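PDB 6U7J: beta-glucuronidase from uncultured Clostridium sp., which probably hydrolyses beta-D-glucuronide conjugates, as a family 2 glycoside hydrolase of gut bacteria, the class of enzymes that reactivates estrogens by releasing them from their glucuronides. Local coordinates for residues 22-27 with 186-191; 108-113 with 131-136; 214-219 with 247-252; 276-281 with 403-408. All blocks are in the same frame, centred on the assembly; numbering follows the deposited sequence.

Interaction 1 of 4, residues 22-27 with 186-191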
# COMPACT_ATOMS: atom_id res chain seq x y z
N LYS B 22 19.81 39.27 7.82
CA LYS B 22 20.08 38.74 6.51
C LYS B 22 20.14 37.21 6.61
O LYS B 22 20.94 36.65 7.36
CB LYS B 22 21.39 39.27 5.95
CG LYS B 22 21.80 38.54 4.71
CD LYS B 22 21.97 39.50 3.57
CE LYS B 22 23.20 40.36 3.79
NZ LYS B 22 23.90 40.54 2.49
N GLU B 23 19.28 36.54 5.85
CA GLU B 23 19.20 35.10 5.81
C GLU B 23 20.28 34.52 4.91
O GLU B 23 20.43 34.93 3.76
CB GLU B 23 17.82 34.64 5.30
CG GLU B 23 16.65 35.32 5.99
CD GLU B 23 16.31 34.64 7.30
OE1 GLU B 23 16.40 33.40 7.36
OE2 GLU B 23 15.93 35.33 8.27
N LEU B 24 21.01 33.52 5.42
CA LEU B 24 22.01 32.84 4.64
C LEU B 24 21.64 31.38 4.38
O LEU B 24 22.42 30.47 4.69
CB LEU B 24 23.38 32.90 5.34
CG LEU B 24 23.83 34.32 5.69
CD1 LEU B 24 25.15 34.27 6.43
CD2 LEU B 24 23.93 35.16 4.43
N ASN B 25 20.47 31.12 3.82
CA ASN B 25 19.99 29.77 3.59
C ASN B 25 20.24 29.39 2.12
O ASN B 25 21.37 29.57 1.67
CB ASN B 25 18.54 29.66 4.07
CG ASN B 25 18.41 30.01 5.54
OD1 ASN B 25 19.24 29.61 6.36
ND2 ASN B 25 17.39 30.77 5.86
N GLY B 26 19.27 28.87 1.38
CA GLY B 26 19.52 28.58 -0.01
C GLY B 26 20.38 27.33 -0.19
O GLY B 26 20.32 26.38 0.59
N ILE B 27 21.18 27.34 -1.25
CA ILE B 27 21.99 26.19 -1.62
C ILE B 27 23.44 26.49 -1.26
O ILE B 27 23.98 27.52 -1.68
CB ILE B 27 21.84 25.87 -3.12
CG1 ILE B 27 20.36 25.72 -3.49
CG2 ILE B 27 22.62 24.65 -3.47
CD1 ILE B 27 19.60 24.73 -2.65
N ARG B 186 18.43 24.50 10.91
CA ARG B 186 17.69 25.72 11.20
C ARG B 186 18.35 26.91 10.52
O ARG B 186 19.51 26.84 10.12
CB ARG B 186 17.60 25.93 12.72
CG ARG B 186 16.72 24.85 13.35
CD ARG B 186 16.58 24.94 14.85
NE ARG B 186 16.01 23.69 15.35
CZ ARG B 186 16.04 23.31 16.62
NH1 ARG B 186 16.62 24.08 17.54
NH2 ARG B 186 15.50 22.15 16.95
N PRO B 187 17.60 27.99 10.30
CA PRO B 187 18.11 29.12 9.51
C PRO B 187 19.44 29.65 10.02
O PRO B 187 19.67 29.75 11.23
CB PRO B 187 17.01 30.18 9.65
CG PRO B 187 15.77 29.40 9.89
CD PRO B 187 16.18 28.17 10.66
N VAL B 188 20.32 30.00 9.07
CA VAL B 188 21.54 30.75 9.34
C VAL B 188 21.26 32.22 9.06
O VAL B 188 20.68 32.56 8.02
CB VAL B 188 22.71 30.24 8.48
CG1 VAL B 188 24.03 31.02 8.83
CG2 VAL B 188 22.91 28.76 8.67
N ARG B 189 21.66 33.09 9.98
CA ARG B 189 21.33 34.50 9.88
C ARG B 189 22.56 35.34 10.20
O ARG B 189 23.29 35.06 11.15
CB ARG B 189 20.19 34.88 10.85
CG ARG B 189 18.99 33.95 10.79
CD ARG B 189 17.71 34.63 11.30
NE ARG B 189 16.59 33.69 11.42
CZ ARG B 189 15.33 33.96 11.11
NH1 ARG B 189 14.97 35.16 10.65
NH2 ARG B 189 14.40 33.02 11.26
N LEU B 190 22.80 36.36 9.37
CA LEU B 190 23.68 37.47 9.71
C LEU B 190 22.80 38.67 10.04
O LEU B 190 21.96 39.07 9.23
CB LEU B 190 24.64 37.80 8.57
CG LEU B 190 25.62 38.94 8.87
CD1 LEU B 190 26.76 38.46 9.75
CD2 LEU B 190 26.15 39.55 7.59
N TYR B 191 22.97 39.25 11.23
CA TYR B 191 22.12 40.35 11.64
C TYR B 191 22.94 41.48 12.26
O TYR B 191 24.04 41.25 12.77
CB TYR B 191 21.02 39.87 12.60
CG TYR B 191 21.42 39.49 14.01
CD1 TYR B 191 21.46 40.45 15.03
CD2 TYR B 191 21.63 38.17 14.36
CE1 TYR B 191 21.76 40.11 16.35
CE2 TYR B 191 21.93 37.80 15.68
CZ TYR B 191 21.99 38.79 16.67
OH TYR B 191 22.29 38.45 17.98
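Matching first torsions, CG beside the backbone N in Glu23 (chi1 -49°) and Arg189 (chi1 -48°), run the two side chains of this non-hydrogen-bonded pair side by side over one face of the sheet. Arg189 then extends straight from CG to NE, whereas Glu23 bends at chi2 and turns its carboxylate toward the guanidinium. The resulting salt bridge, Glu23 OE2 to Arg189 NH1 at 2.6 Å, is not a flat bidentate pairing: the two planes stand 81° apart, and OE1 lies 3.9 Å above the centre of the guanidinium. NH2 of Arg189 has a second carboxylate partner, Glu347 in helix 346-355 of the TIM-barrel domain.

The backbones pair antiparallel beneath these charges. Lys22 N donates to Leu190 O at 2.6 Å, Leu190 N returns a bond to Lys22 O at 2.8 Å, and Leu24 N reaches Val188 O. Where the first strand breaks, a side chain continues the ladder: Asn25 OD1 takes Val188 N at 2.9 Å, in its carbonyl plane and on a lone pair. Past the paired residues, Leu24 CB meets Val188 CG1 at 4.0 Å, and Leu24 also packs on Leu96 and Phe83. Lys22 NZ leaves the contact for Ala84 O. Two strands distant in sequence, joined antiparallel over an apolar interior, fit the jelly-roll beta-sandwich of the family 2 sugar-binding domain.

Interaction 2 of 4, residues 108-113 with 131-136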
# COMPACT_ATOMS: atom_id res chain seq x y z
N TYR B 108 34.22 28.68 10.42
CA TYR B 108 35.35 29.42 9.89
C TYR B 108 34.84 30.58 9.06
O TYR B 108 33.84 30.45 8.35
CB TYR B 108 36.26 28.54 9.00
CG TYR B 108 36.79 27.28 9.67
CD1 TYR B 108 36.02 26.11 9.70
CD2 TYR B 108 38.05 27.25 10.25
CE1 TYR B 108 36.52 24.96 10.29
CE2 TYR B 108 38.55 26.11 10.84
CZ TYR B 108 37.77 24.96 10.85
OH TYR B 108 38.25 23.82 11.45
N LEU B 109 35.52 31.72 9.17
CA LEU B 109 35.20 32.92 8.40
C LEU B 109 36.45 33.36 7.67
O LEU B 109 37.46 33.68 8.30
CB LEU B 109 34.67 34.04 9.30
CG LEU B 109 34.49 35.41 8.64
CD1 LEU B 109 33.45 35.32 7.54
CD2 LEU B 109 34.11 36.50 9.66
N ASN B 110 36.38 33.38 6.34
CA ASN B 110 37.52 33.73 5.50
C ASN B 110 38.75 32.89 5.85
O ASN B 110 39.88 33.37 5.88
CB ASN B 110 37.82 35.23 5.59
CG ASN B 110 36.66 36.06 5.07
OD1 ASN B 110 36.09 35.74 4.03
ND2 ASN B 110 36.27 37.09 5.82
N GLY B 111 38.51 31.61 6.13
CA GLY B 111 39.59 30.68 6.43
C GLY B 111 40.04 30.64 7.87
O GLY B 111 40.95 29.87 8.19
N LYS B 112 39.42 31.42 8.77
CA LYS B 112 39.85 31.48 10.16
C LYS B 112 38.74 30.99 11.07
O LYS B 112 37.61 31.48 11.00
CB LYS B 112 40.24 32.90 10.57
CG LYS B 112 41.14 33.63 9.56
CD LYS B 112 41.27 35.10 9.97
CE LYS B 112 40.27 36.01 9.21
NZ LYS B 112 38.85 36.01 9.76
N GLU B 113 39.08 30.05 11.96
CA GLU B 113 38.12 29.53 12.93
C GLU B 113 37.64 30.62 13.88
O GLU B 113 38.45 31.21 14.59
CB GLU B 113 38.75 28.40 13.72
CG GLU B 113 37.84 27.91 14.82
CD GLU B 113 38.42 26.74 15.58
OE1 GLU B 113 39.22 25.97 14.99
OE2 GLU B 113 38.08 26.59 16.76
N MET B 131 35.75 41.28 12.15
CA MET B 131 36.40 40.27 11.33
C MET B 131 35.85 40.15 9.92
O MET B 131 36.57 39.68 9.03
CB MET B 131 36.32 38.91 12.01
CG MET B 131 36.46 38.99 13.51
SD MET B 131 36.50 37.33 14.18
CE MET B 131 35.19 37.41 15.38
N ALA B 132 34.60 40.52 9.69
CA ALA B 132 34.03 40.39 8.36
C ALA B 132 34.42 41.59 7.51
O ALA B 132 34.49 42.72 8.01
CB ALA B 132 32.51 40.25 8.43
N ASN B 133 34.70 41.35 6.24
CA ASN B 133 34.98 42.43 5.32
C ASN B 133 33.68 42.99 4.76
O ASN B 133 32.67 42.29 4.65
CB ASN B 133 35.85 41.97 4.14
CG ASN B 133 36.78 40.85 4.51
OD1 ASN B 133 37.54 40.95 5.48
ND2 ASN B 133 36.74 39.76 3.74
N GLU B 134 33.73 44.26 4.37
CA GLU B 134 32.71 44.81 3.50
C GLU B 134 32.69 44.04 2.19
O GLU B 134 33.74 43.67 1.65
CB GLU B 134 32.97 46.29 3.25
CG GLU B 134 31.87 47.00 2.47
CD GLU B 134 32.20 48.47 2.25
OE1 GLU B 134 32.10 49.26 3.21
OE2 GLU B 134 32.55 48.83 1.10
N GLY B 135 31.50 43.78 1.67
CA GLY B 135 31.42 42.93 0.50
C GLY B 135 31.55 41.46 0.83
O GLY B 135 31.10 41.01 1.88
N GLU B 136 32.21 40.73 -0.07
CA GLU B 136 32.18 39.27 -0.07
C GLU B 136 32.99 38.66 1.07
O GLU B 136 34.10 39.09 1.36
CB GLU B 136 32.71 38.77 -1.42
CG GLU B 136 32.90 37.29 -1.51
CD GLU B 136 32.57 36.74 -2.88
OE1 GLU B 136 31.42 36.94 -3.34
OE2 GLU B 136 33.45 36.11 -3.50
O HOH W 1 37.97 37.72 8.22
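A beta hairpin closed by a type I' turn, Leu109 to Lys112, meets the loop that leads into strand 135-144, at residues 131-133, at the outer end of the sugar-binding domain's beta-sandwich. The turn itself has the usual pair of backbone bonds between Leu109 and Lys112, and Asn110 and Gly111 at its corner both have positive phi.

Apolar contact comes from one branch of Leu109. Its CD2 lies 4.0 Å from Met131 CB and 4.3 Å from Ala132 CB, and the leucine also packs on Phe83 and Ile114, which links this corner to the neighbouring strands. At the turn's corner, Asn110 and Asn133 approach from opposite directions with amide planes only 13° apart. Their ND2 atoms come to 3.4 Å, but both are donors, so the proximity is packing and not a bond. The Asn110 amide is engaged elsewhere: OD1 accepts from Arg138 N, and ND2 donates to Asn137 OD1 in the strand 135-144.

A modelled water links the segments, accepting from Asn110 ND2 at 3.0 Å and from Lys112 NZ, and donating to Met131 O. The last two contacts are unusually short, so this bridge is best taken as doubtful in detail. Lys112 reaches this position by curling back at chi3 (-96°) and chi4, which also brings its amine to its own turn: Leu109 O accepts from Lys112 N at 3.0 Å and from Lys112 NZ at 3.1 Å, the two donors arriving from opposite faces of the carbonyl plane.

Interaction 3 of 4, residues 214-219 with 247-252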
# COMPACT_ATOMS: atom_id res chain seq x y z
N VAL B 214 3.65 42.66 35.71
CA VAL B 214 4.73 42.30 34.80
C VAL B 214 6.06 42.70 35.44
O VAL B 214 6.37 43.89 35.56
CB VAL B 214 4.56 42.96 33.43
CG1 VAL B 214 5.73 42.58 32.52
CG2 VAL B 214 3.25 42.57 32.81
N HIS B 215 6.83 41.70 35.85
CA HIS B 215 8.20 41.90 36.32
C HIS B 215 9.14 41.71 35.14
O HIS B 215 9.14 40.64 34.52
CB HIS B 215 8.57 40.92 37.43
CG HIS B 215 7.64 40.93 38.61
ND1 HIS B 215 6.28 40.75 38.49
CD2 HIS B 215 7.89 41.09 39.93
CE1 HIS B 215 5.73 40.80 39.69
NE2 HIS B 215 6.68 41.00 40.58
N TYR B 216 9.94 42.72 34.82
CA TYR B 216 10.89 42.60 33.73
C TYR B 216 12.27 43.03 34.18
O TYR B 216 12.43 43.79 35.14
CB TYR B 216 10.46 43.42 32.50
CG TYR B 216 10.58 44.92 32.65
CD1 TYR B 216 11.80 45.56 32.46
CD2 TYR B 216 9.47 45.70 32.94
CE1 TYR B 216 11.91 46.93 32.59
CE2 TYR B 216 9.57 47.07 33.07
CZ TYR B 216 10.79 47.68 32.89
OH TYR B 216 10.89 49.04 33.02
N GLU B 217 13.28 42.54 33.46
CA GLU B 217 14.68 42.85 33.73
C GLU B 217 15.43 42.84 32.41
O GLU B 217 15.41 41.83 31.69
CB GLU B 217 15.29 41.85 34.71
CG GLU B 217 16.76 42.09 35.01
CD GLU B 217 17.29 41.12 36.05
OE1 GLU B 217 18.49 41.19 36.39
OE2 GLU B 217 16.50 40.27 36.53
N ILE B 218 16.08 43.96 32.10
CA ILE B 218 16.72 44.19 30.81
C ILE B 218 18.22 44.35 31.03
O ILE B 218 18.65 44.90 32.05
CB ILE B 218 16.11 45.42 30.12
CG1 ILE B 218 14.59 45.24 30.00
CG2 ILE B 218 16.73 45.67 28.75
CD1 ILE B 218 13.85 46.48 29.56
N LYS B 219 19.01 43.85 30.09
CA LYS B 219 20.45 43.86 30.17
C LYS B 219 20.98 44.47 28.89
O LYS B 219 20.59 44.06 27.80
CB LYS B 219 20.99 42.44 30.38
CG LYS B 219 22.49 42.28 30.52
CD LYS B 219 22.82 40.80 30.87
CE LYS B 219 24.09 40.27 30.18
NZ LYS B 219 24.81 39.21 30.98
N ASP B 247 12.14 46.45 36.63
CA ASP B 247 10.95 47.10 37.15
C ASP B 247 9.80 46.10 37.24
O ASP B 247 9.86 44.98 36.72
CB ASP B 247 10.53 48.29 36.28
CG ASP B 247 9.75 49.34 37.06
OD1 ASP B 247 9.40 50.39 36.47
OD2 ASP B 247 9.48 49.13 38.27
N MET B 248 8.74 46.55 37.90
CA MET B 248 7.57 45.75 38.24
C MET B 248 6.37 46.67 38.01
O MET B 248 6.13 47.57 38.81
CB MET B 248 7.66 45.27 39.68
CG MET B 248 6.69 44.20 40.10
SD MET B 248 6.77 43.90 41.88
CE MET B 248 5.26 44.69 42.46
N VAL B 249 5.66 46.48 36.89
CA VAL B 249 4.60 47.41 36.52
C VAL B 249 3.28 46.68 36.36
O VAL B 249 3.22 45.46 36.14
CB VAL B 249 4.93 48.20 35.24
CG1 VAL B 249 6.28 48.92 35.38
CG2 VAL B 249 4.93 47.29 34.04
N LEU B 250 2.21 47.46 36.44
CA LEU B 250 0.84 46.98 36.56
C LEU B 250 0.15 46.95 35.20
O LEU B 250 0.31 47.86 34.39
CB LEU B 250 0.05 47.89 37.51
CG LEU B 250 -1.35 47.53 38.01
CD1 LEU B 250 -1.42 46.08 38.46
CD2 LEU B 250 -1.74 48.47 39.14
N VAL B 251 -0.62 45.89 34.96
CA VAL B 251 -1.46 45.76 33.78
C VAL B 251 -2.86 45.48 34.30
O VAL B 251 -3.20 44.33 34.61
CB VAL B 251 -0.98 44.66 32.83
CG1 VAL B 251 -1.70 44.73 31.49
CG2 VAL B 251 0.52 44.76 32.63
N LYS B 252 -3.68 46.52 34.41
CA LYS B 252 -5.00 46.35 35.00
C LYS B 252 -5.94 45.74 33.96
O LYS B 252 -5.84 46.01 32.76
CB LYS B 252 -5.55 47.69 35.51
CG LYS B 252 -5.10 48.05 36.94
CD LYS B 252 -6.28 48.15 37.91
CE LYS B 252 -5.82 48.24 39.37
NZ LYS B 252 -5.70 49.64 39.90
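Val214 N to Val249 O, at 2.9 Å, is the shortest polar bond between the two strands. Its return partner, Val249 N to Val214 O, and the reciprocal pair Tyr216 with Asp247 make two hydrogen-bonded antiparallel pairs, with His215 and Met248 in the non-hydrogen-bonded position between them. These latter two side chains run the same way on one face. Met248 CG sits over the imidazole of His215, 3.4 Å from the ring centroid and 17° off its normal, a CH-pi contact; SD lies obliquely, 3.9 Å from that centroid.

The pairing places the edge strand 246-251 beside 211-220 in the three-stranded sheet of the family 2 immunoglobulin-like beta-sandwich. The face bearing Val214, Tyr216 and Val249 packs toward the other sheet, against Ile231, Val229 and Leu267.

There Val214 CG2 meets Val251 CG2 at 3.5 Å. Tyr216 takes chi1 72°, with CG between the backbone N and the carbonyl carbon, which swings its ring across the neighbouring strand until OH lies 3.4 Å from Asp247 CB. That hydroxyl is bonded to Glu244 O, while Asp247 divides its carboxylate between Ser242 (OD1) and the backbone N of Met248 (OD2).

Interaction 4 of 4, residues 276-281 with 403-408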
# COMPACT_ATOMS: atom_id res chain seq x y z
N TYR B 276 14.00 46.99 20.63
CA TYR B 276 13.66 45.57 20.69
C TYR B 276 12.25 45.41 21.23
O TYR B 276 11.90 46.05 22.23
CB TYR B 276 14.62 44.76 21.57
CG TYR B 276 14.51 43.26 21.30
CD1 TYR B 276 13.52 42.49 21.91
CD2 TYR B 276 15.37 42.63 20.39
CE1 TYR B 276 13.40 41.12 21.65
CE2 TYR B 276 15.25 41.25 20.12
CZ TYR B 276 14.27 40.51 20.76
OH TYR B 276 14.15 39.17 20.51
N THR B 277 11.46 44.54 20.60
CA THR B 277 10.07 44.28 20.96
C THR B 277 9.86 42.79 21.21
O THR B 277 9.89 41.98 20.28
CB THR B 277 9.13 44.77 19.85
OG1 THR B 277 9.40 46.14 19.57
CG2 THR B 277 7.67 44.61 20.27
N LEU B 278 9.63 42.44 22.47
CA LEU B 278 9.47 41.05 22.90
C LEU B 278 8.01 40.74 23.17
O LEU B 278 7.42 41.35 24.08
CB LEU B 278 10.31 40.79 24.15
CG LEU B 278 10.19 39.38 24.74
CD1 LEU B 278 11.00 38.37 23.91
CD2 LEU B 278 10.66 39.38 26.17
N PRO B 279 7.38 39.81 22.44
CA PRO B 279 6.05 39.34 22.84
C PRO B 279 6.15 38.53 24.12
O PRO B 279 7.16 37.90 24.41
CB PRO B 279 5.60 38.47 21.67
CG PRO B 279 6.59 38.76 20.54
CD PRO B 279 7.85 39.17 21.20
N PHE B 280 5.08 38.57 24.92
CA PHE B 280 5.02 37.73 26.11
C PHE B 280 3.56 37.56 26.51
O PHE B 280 2.67 38.26 26.00
CB PHE B 280 5.86 38.30 27.27
CG PHE B 280 5.27 39.52 27.93
CD1 PHE B 280 5.51 40.80 27.42
CD2 PHE B 280 4.49 39.40 29.07
CE1 PHE B 280 4.97 41.93 28.04
CE2 PHE B 280 3.94 40.53 29.69
CZ PHE B 280 4.18 41.80 29.18
N GLY B 281 3.32 36.61 27.41
CA GLY B 281 1.97 36.30 27.83
C GLY B 281 1.85 36.30 29.34
O GLY B 281 2.77 35.89 30.05
N ASP B 403 14.09 29.94 25.88
CA ASP B 403 12.64 29.79 25.91
C ASP B 403 11.96 30.36 27.17
O ASP B 403 10.74 30.24 27.30
CB ASP B 403 12.26 28.31 25.74
CG ASP B 403 12.61 27.75 24.35
OD1 ASP B 403 13.17 28.49 23.49
OD2 ASP B 403 12.34 26.56 24.11
N LYS B 404 12.71 31.02 28.06
CA LYS B 404 12.16 31.42 29.36
C LYS B 404 10.96 32.33 29.22
O LYS B 404 10.05 32.31 30.06
CB LYS B 404 13.24 32.13 30.20
CG LYS B 404 13.90 33.30 29.48
CD LYS B 404 15.13 33.79 30.22
CE LYS B 404 15.68 35.04 29.54
NZ LYS B 404 16.92 35.54 30.18
N ASN B 405 10.92 33.15 28.17
CA ASN B 405 9.85 34.13 28.00
C ASN B 405 8.66 33.60 27.22
O ASN B 405 7.71 34.35 26.97
CB ASN B 405 10.42 35.37 27.33
CG ASN B 405 11.44 36.08 28.21
OD1 ASN B 405 11.26 36.15 29.43
ND2 ASN B 405 12.51 36.59 27.61
N HIS B 406 8.68 32.33 26.83
CA HIS B 406 7.56 31.74 26.11
C HIS B 406 6.44 31.34 27.08
O HIS B 406 6.60 30.43 27.89
CB HIS B 406 8.02 30.51 25.32
CG HIS B 406 8.75 30.84 24.05
ND1 HIS B 406 8.24 31.69 23.10
CD2 HIS B 406 9.94 30.40 23.57
CE1 HIS B 406 9.09 31.78 22.09
NE2 HIS B 406 10.13 31.00 22.35
N PRO B 407 5.28 32.01 27.03
CA PRO B 407 4.14 31.52 27.80
C PRO B 407 3.68 30.13 27.38
O PRO B 407 3.07 29.42 28.21
CB PRO B 407 3.05 32.56 27.52
CG PRO B 407 3.41 33.10 26.16
CD PRO B 407 4.92 33.12 26.13
N CYS B 408 3.95 29.68 26.16
CA CYS B 408 3.46 28.34 25.82
C CYS B 408 4.17 27.26 26.66
O CYS B 408 3.56 26.23 26.96
CB CYS B 408 3.57 28.09 24.31
SG CYS B 408 5.29 27.90 23.73
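Leu278 lays its CD2 methyl against the side-chain amide of Asn405, 3.6 Å from ND2 and 4.0 Å from CG, the two side chains crossing at about a right angle. In the leucine, CG anti to the backbone N (chi1 177°), with chi2 at 76°, turns the CD2 branch to the amide. The amide is fixed by partners beyond the pair: ND2 donates to Ile201 O and OD1 accepts from Val203 N, so Asn405 bonds to the backbone of strand 198-208, while Leu278 packs on the side chains of Ile201 and Val203.

Asn405 stands in a type I turn, Asp403 to His406, closed by His406 N to Asp403 O at 3.0 Å. This turn ends helix 386-403 and leads into strand 409-416 of the TIM barrel, whereas strand 274-280 is an edge of the immunoglobulin-like domain. The contact therefore lies at the interface of the two domains.

Further along, the Pro407 ring rests on the backbone of Gly281: CG is 3.7 Å from Gly281 N, and CB is 3.9 Å from Gly281 CA. Because Gly281 carries no CB, the ring lies directly on the main chain in van der Waals contact. The carbonyl of Pro407 accepts from Arg283 NE, a polar tie just after the strand.

How the interactions relate
The contacts follow the modular order of the chain. Interactions 1 and 2 belong to the sugar-binding domain and reach the same antiparallel sheet, with centres about 16 Å apart; the segments of interaction 2 fall within the sequence between those of interaction 1. Interaction 3 comes next, pairing strands in the immunoglobulin-like domain, and interaction 4 last. Interactions 3 and 4 have centres about 13 Å apart and touch directly, Val214 CG1 lying 3.8 Å from Phe280 CZ between the sheets of the sandwich. Interaction 2, about 40 Å from interaction 3 centre to centre, is peripheral. Interactions 1 to 3 each lie within one beta domain; interaction 4 seats the immunoglobulin-like domain on the TIM barrel.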